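Side-chain contacts in Phosphoglucosamine/phosphogalactosamine mutase (Sulfolobus tokodaii, PDB 2F7L), which interconverts the 6- and 1-phosphates of glucosamine and of galactosamine, using magnesium, on the way to UDP-GlcNAc and UDP-GalNAc: residues 21-26 with 51-56; 60-65 with 143-148. One frame throughout, in Å; residues are numbered along the deposited sequence.

Interaction 1. Residues 21-26 with 51-56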
loop_
_atom_site.group_PDB
_atom_site.type_symbol
_atom_site.label_atom_id
_atom_site.label_comp_id
_atom_site.label_asym_id
_atom_site.label_seq_id
_atom_site.Cartn_x
_atom_site.Cartn_y
_atom_site.Cartn_z
ATOM N N GLU A 21 23.261 -14.390 -0.191
ATOM C CA GLU A 21 23.560 -15.042 -1.481
ATOM C C GLU A 21 22.463 -14.873 -2.529
ATOM O O GLU A 21 22.753 -14.662 -3.718
ATOM C CB GLU A 21 23.805 -16.536 -1.300
ATOM C CG GLU A 21 24.844 -16.879 -0.285
ATOM C CD GLU A 21 24.342 -16.679 1.135
ATOM O OE1 GLU A 21 23.212 -17.135 1.451
ATOM O OE2 GLU A 21 25.087 -16.078 1.942
ATOM N N LEU A 22 21.213 -14.988 -2.083
ATOM C CA LEU A 22 20.084 -14.843 -2.969
ATOM C C LEU A 22 19.999 -13.405 -3.451
ATOM O O LEU A 22 19.909 -13.150 -4.657
ATOM C CB LEU A 22 18.795 -15.236 -2.243
ATOM C CG LEU A 22 17.431 -15.072 -2.947
ATOM C CD1 LEU A 22 17.435 -15.597 -4.353
ATOM C CD2 LEU A 22 16.421 -15.846 -2.164
ATOM N N VAL A 23 20.041 -12.466 -2.509
ATOM C CA VAL A 23 19.967 -11.058 -2.843
ATOM C C VAL A 23 21.139 -10.696 -3.749
ATOM O O VAL A 23 21.023 -9.871 -4.648
ATOM C CB VAL A 23 19.984 -10.191 -1.561
ATOM C CG1 VAL A 23 20.121 -8.694 -1.924
ATOM C CG2 VAL A 23 18.709 -10.445 -0.749
ATOM N N LEU A 24 22.283 -11.311 -3.534
ATOM C CA LEU A 24 23.393 -10.990 -4.402
ATOM C C LEU A 24 23.053 -11.356 -5.861
ATOM O O LEU A 24 23.332 -10.574 -6.786
ATOM C CB LEU A 24 24.674 -11.712 -3.959
ATOM C CG LEU A 24 25.839 -11.539 -4.947
ATOM C CD1 LEU A 24 26.162 -10.059 -5.118
ATOM C CD2 LEU A 24 27.041 -12.312 -4.467
ATOM N N LYS A 25 22.450 -12.528 -6.064
ATOM C CA LYS A 25 22.095 -12.971 -7.414
ATOM C C LYS A 25 20.966 -12.128 -8.004
ATOM O O LYS A 25 21.022 -11.709 -9.178
ATOM C CB LYS A 25 21.689 -14.447 -7.386
ATOM C CG LYS A 25 21.781 -15.181 -8.720
ATOM C CD LYS A 25 21.959 -16.656 -8.440
ATOM C CE LYS A 25 21.003 -17.497 -9.254
ATOM N NZ LYS A 25 21.216 -18.961 -9.064
ATOM N N LEU A 26 19.953 -11.887 -7.173
ATOM C CA LEU A 26 18.802 -11.091 -7.555
ATOM C C LEU A 26 19.247 -9.684 -8.001
ATOM O O LEU A 26 18.593 -9.064 -8.830
ATOM C CB LEU A 26 17.841 -11.017 -6.366
ATOM C CG LEU A 26 16.363 -10.639 -6.551
ATOM C CD1 LEU A 26 16.118 -9.276 -5.965
ATOM C CD2 LEU A 26 15.965 -10.676 -8.026
ATOM N N ASP A 51 21.237 -2.928 6.735
ATOM C CA ASP A 51 22.552 -2.607 6.240
ATOM C C ASP A 51 23.137 -3.746 5.464
ATOM O O ASP A 51 23.633 -3.567 4.352
ATOM C CB ASP A 51 23.488 -2.263 7.390
ATOM C CG ASP A 51 23.806 -0.783 7.443
ATOM O OD1 ASP A 51 22.847 0.007 7.737
ATOM O OD2 ASP A 51 25.006 -0.431 7.179
ATOM N N MET A 52 23.086 -4.931 6.047
ATOM C CA MET A 52 23.656 -6.060 5.366
ATOM C C MET A 52 23.150 -6.103 3.930
ATOM O O MET A 52 23.948 -6.085 2.988
ATOM C CB MET A 52 23.311 -7.341 6.100
ATOM C CG MET A 52 23.926 -8.565 5.476
ATOM S SD MET A 52 22.688 -9.814 5.329
ATOM C CE MET A 52 22.874 -10.684 6.795
ATOM N N LEU A 53 21.826 -6.106 3.770
ATOM C CA LEU A 53 21.213 -6.175 2.451
ATOM C C LEU A 53 21.520 -5.029 1.502
ATOM O O LEU A 53 21.626 -5.240 0.306
ATOM C CB LEU A 53 19.710 -6.363 2.588
ATOM C CG LEU A 53 19.344 -7.759 3.131
ATOM C CD1 LEU A 53 17.822 -7.989 3.066
ATOM C CD2 LEU A 53 20.093 -8.845 2.319
ATOM N N VAL A 54 21.678 -3.813 2.010
ATOM C CA VAL A 54 21.998 -2.703 1.123
ATOM C C VAL A 54 23.419 -2.876 0.602
ATOM O O VAL A 54 23.708 -2.555 -0.546
ATOM C CB VAL A 54 21.873 -1.342 1.844
ATOM C CG1 VAL A 54 22.668 -0.246 1.076
ATOM C CG2 VAL A 54 20.388 -0.968 1.948
ATOM N N LYS A 55 24.315 -3.378 1.442
ATOM C CA LYS A 55 25.675 -3.582 0.985
ATOM C C LYS A 55 25.715 -4.678 -0.102
ATOM O O LYS A 55 26.446 -4.569 -1.088
ATOM C CB LYS A 55 26.561 -3.971 2.168
ATOM C CG LYS A 55 26.575 -2.952 3.297
ATOM C CD LYS A 55 27.569 -1.830 3.063
ATOM C CE LYS A 55 26.890 -0.468 3.279
ATOM N NZ LYS A 55 25.920 -0.468 4.440
ATOM N N ILE A 56 24.921 -5.725 0.075
ATOM C CA ILE A 56 24.902 -6.811 -0.892
ATOM C C ILE A 56 24.360 -6.323 -2.238
ATOM O O ILE A 56 24.942 -6.611 -3.285
ATOM C CB ILE A 56 24.041 -8.025 -0.390
ATOM C CG1 ILE A 56 24.586 -8.571 0.947
ATOM C CG2 ILE A 56 24.043 -9.130 -1.445
ATOM C CD1 ILE A 56 25.983 -9.201 0.871
#
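I56 and V23 face each other across the gap between helices 20-34 and 50-63, each with its CB directed at the other helix. The two side chains meet at about a right angle, and the V23 branch CG1 comes to 4.0 Å from I56 CG2. That same I56 methyl does most of the work on its side. Anti to its own backbone N, it reaches the neighbouring backbone: I56 CG2 sits 3.5 Å from L24 N and 3.7 Å from L24 CB. The other V23 branch turns to L53. L53 leaves its helix obliquely, but with CG anti to the carbonyl carbon (chi1 -69°) it brings CD2 round to 3.7 Å from V23 CG2, again with the two side chains crossing at roughly 90°. V23 is thus shared, one methyl to I56 and the other to L53. L24 works along the outer margin, its CD1 reaching to 4.1 Å from I56 O.

The axes of segments 21-26 and 51-56 come within 9.5 Å and run 35° apart, two neighbouring helices on one face of the alpha/beta/alpha domain I. Beneath them V23 also packs on I106 of strand 103-109 and on L18, which L53 touches too, so V23 and L53 form the side nearer the sheet, while I56 and L24 lie further out. No hydrogen bond or salt bridge links the two segments; aliphatic side chains packing on one another and on backbone atoms join them, and the contact depends on shape and burial, with no directional bond to fix its register.

Interaction 2. Residues 60-65 with 143-148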
loop_
_atom_site.group_PDB
_atom_site.type_symbol
_atom_site.label_atom_id
_atom_site.label_comp_id
_atom_site.label_asym_id
_atom_site.label_seq_id
_atom_site.Cartn_x
_atom_site.Cartn_y
_atom_site.Cartn_z
ATOM N N GLY A 60 26.235 -6.046 -5.653
ATOM C CA GLY A 60 25.674 -6.731 -6.807
ATOM C C GLY A 60 25.480 -5.859 -8.038
ATOM O O GLY A 60 25.792 -6.272 -9.167
ATOM N N LEU A 61 24.971 -4.647 -7.839
ATOM C CA LEU A 61 24.747 -3.742 -8.959
ATOM C C LEU A 61 26.069 -3.240 -9.602
ATOM O O LEU A 61 26.139 -2.995 -10.815
ATOM C CB LEU A 61 23.880 -2.576 -8.485
ATOM C CG LEU A 61 22.464 -2.951 -8.006
ATOM C CD1 LEU A 61 21.828 -1.808 -7.187
ATOM C CD2 LEU A 61 21.605 -3.320 -9.229
ATOM N N LEU A 62 27.123 -3.082 -8.803
ATOM C CA LEU A 62 28.394 -2.639 -9.367
ATOM C C LEU A 62 28.921 -3.750 -10.297
ATOM O O LEU A 62 29.310 -3.487 -11.436
ATOM C CB LEU A 62 29.402 -2.305 -8.250
ATOM C CG LEU A 62 29.035 -1.109 -7.347
ATOM C CD1 LEU A 62 29.999 -1.004 -6.195
ATOM C CD2 LEU A 62 29.026 0.193 -8.138
ATOM N N SER A 63 28.890 -4.995 -9.838
ATOM C CA SER A 63 29.375 -6.106 -10.662
ATOM C C SER A 63 28.765 -6.104 -12.064
ATOM O O SER A 63 29.337 -6.658 -13.006
ATOM C CB SER A 63 29.103 -7.460 -9.980
ATOM O OG SER A 63 27.711 -7.756 -9.915
ATOM N N VAL A 64 27.607 -5.487 -12.220
ATOM C CA VAL A 64 27.019 -5.467 -13.538
ATOM C C VAL A 64 26.980 -4.074 -14.176
ATOM O O VAL A 64 26.139 -3.785 -15.055
ATOM C CB VAL A 64 25.636 -6.117 -13.517
ATOM C CG1 VAL A 64 25.802 -7.595 -13.234
ATOM C CG2 VAL A 64 24.752 -5.474 -12.454
ATOM N N GLY A 65 27.905 -3.216 -13.727
ATOM C CA GLY A 65 28.042 -1.876 -14.276
ATOM C C GLY A 65 26.976 -0.831 -14.019
ATOM O O GLY A 65 26.829 0.102 -14.796
ATOM N N THR A 143 33.832 2.190 -10.166
ATOM C CA THR A 143 32.920 3.177 -9.608
ATOM C C THR A 143 32.582 3.044 -8.142
ATOM O O THR A 143 32.432 1.945 -7.633
ATOM C CB THR A 143 31.604 3.176 -10.366
ATOM O OG1 THR A 143 31.844 3.543 -11.726
ATOM C CG2 THR A 143 30.639 4.159 -9.741
ATOM N N GLU A 144 32.450 4.184 -7.474
ATOM C CA GLU A 144 32.090 4.218 -6.065
ATOM C C GLU A 144 30.616 4.506 -6.024
ATOM O O GLU A 144 30.093 5.174 -6.912
ATOM C CB GLU A 144 32.836 5.332 -5.326
ATOM C CG GLU A 144 34.262 4.932 -4.966
ATOM C CD GLU A 144 35.096 6.046 -4.308
ATOM O OE1 GLU A 144 36.341 5.868 -4.232
ATOM O OE2 GLU A 144 34.521 7.076 -3.867
ATOM N N VAL A 145 29.925 3.992 -5.013
ATOM C CA VAL A 145 28.506 4.294 -4.924
ATOM C C VAL A 145 28.425 5.723 -4.388
ATOM O O VAL A 145 29.159 6.103 -3.486
ATOM C CB VAL A 145 27.724 3.289 -3.999
ATOM C CG1 VAL A 145 28.550 2.057 -3.769
ATOM C CG2 VAL A 145 27.313 3.940 -2.703
ATOM N N LYS A 146 27.550 6.511 -4.989
ATOM C CA LYS A 146 27.360 7.888 -4.605
ATOM C C LYS A 146 26.239 8.012 -3.563
ATOM O O LYS A 146 25.451 7.095 -3.372
ATOM C CB LYS A 146 27.025 8.707 -5.856
ATOM C CG LYS A 146 28.145 8.744 -6.920
ATOM C CD LYS A 146 27.670 9.421 -8.218
ATOM C CE LYS A 146 28.797 9.662 -9.243
ATOM N NZ LYS A 146 29.528 8.458 -9.751
ATOM N N ARG A 147 26.192 9.135 -2.861
ATOM C CA ARG A 147 25.146 9.353 -1.882
ATOM C C ARG A 147 24.066 10.235 -2.503
ATOM O O ARG A 147 24.347 11.081 -3.349
ATOM C CB ARG A 147 25.708 10.021 -0.619
ATOM C CG ARG A 147 26.515 9.077 0.272
ATOM C CD ARG A 147 27.626 9.799 1.061
ATOM N NE ARG A 147 28.515 10.584 0.192
ATOM C CZ ARG A 147 29.578 11.277 0.605
ATOM N NH1 ARG A 147 29.916 11.288 1.893
ATOM N NH2 ARG A 147 30.290 11.975 -0.271
ATOM N N GLU A 148 22.829 10.006 -2.067
ATOM C CA GLU A 148 21.643 10.740 -2.500
ATOM C C GLU A 148 20.923 11.305 -1.264
ATOM O O GLU A 148 20.179 10.582 -0.568
ATOM C CB GLU A 148 20.715 9.805 -3.258
ATOM C CG GLU A 148 19.387 10.432 -3.574
ATOM C CD GLU A 148 19.532 11.818 -4.160
ATOM O OE1 GLU A 148 19.767 12.769 -3.395
ATOM O OE2 GLU A 148 19.418 11.957 -5.388
#
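L62 meets the chain at T143 and V145 with the two methyls at its end. CG stands anti to its carbonyl carbon (chi1 -65°), and this sends the fork of the side chain across to the other segment. CD2 of L62 lies 3.9 Å from T143 O and CD1 of L62 is 4.1 Å from the same oxygen, so both methyls border one carbonyl. On the V145 side the fit is easier: L62 CD1 to V145 CG1 is 4.2 Å, the two side chains crossing at about a right angle. Both leucine and valine also lean on V68 of strand 67-73, which gives this inner side a third apolar partner.

Strand 67-73 lies next to both parts. Residues 146-147 add a short parallel edge strand to it in the mixed sheet of domain I, with K146 bonded through its backbone to V68 and D70, and V145 comes just ahead of that strand. L62, for its part, is in the last turn of helix 50-63, which a Schellman motif closes: G65, with positive phi, is its C' residue, G65 N lying 2.7 Å from L62 O, and V66 N bonds L61 O to complete the motif. In the same turn S63 OG donates to G60 O, the hydroxyl tilted 26° out of the carbonyl plane.

Toward solvent the contact thins quickly. Although T143 CB faces the helix, it comes no closer to L62 CD2 than 4.5 Å, and E144 turns its CB the other way. Exposed K146 makes a salt bridge through NZ to E67 OE1.

Overall arrangement
After strand 10-13 the chain enters helix 20-34, then strand 39-44, then helix 50-63, whose opening turns come to lie beside the first helix to close interaction 1, with just 24 residues between the segments. The chain finishes that helix and runs on from strand 67-73 to helix 118-130 before residues 143-148 return to its C-terminal end and close interaction 2, a loop of 77 residues. The two loops follow in series, neither nesting nor crossing. Helix 50-63 is common to both: one contact joins it to a neighbouring helix, the other to the lead-in of edge strand 146-147. Their centres are 13 Å apart, and L24 CD1 touches G60 CA at 3.8 Å.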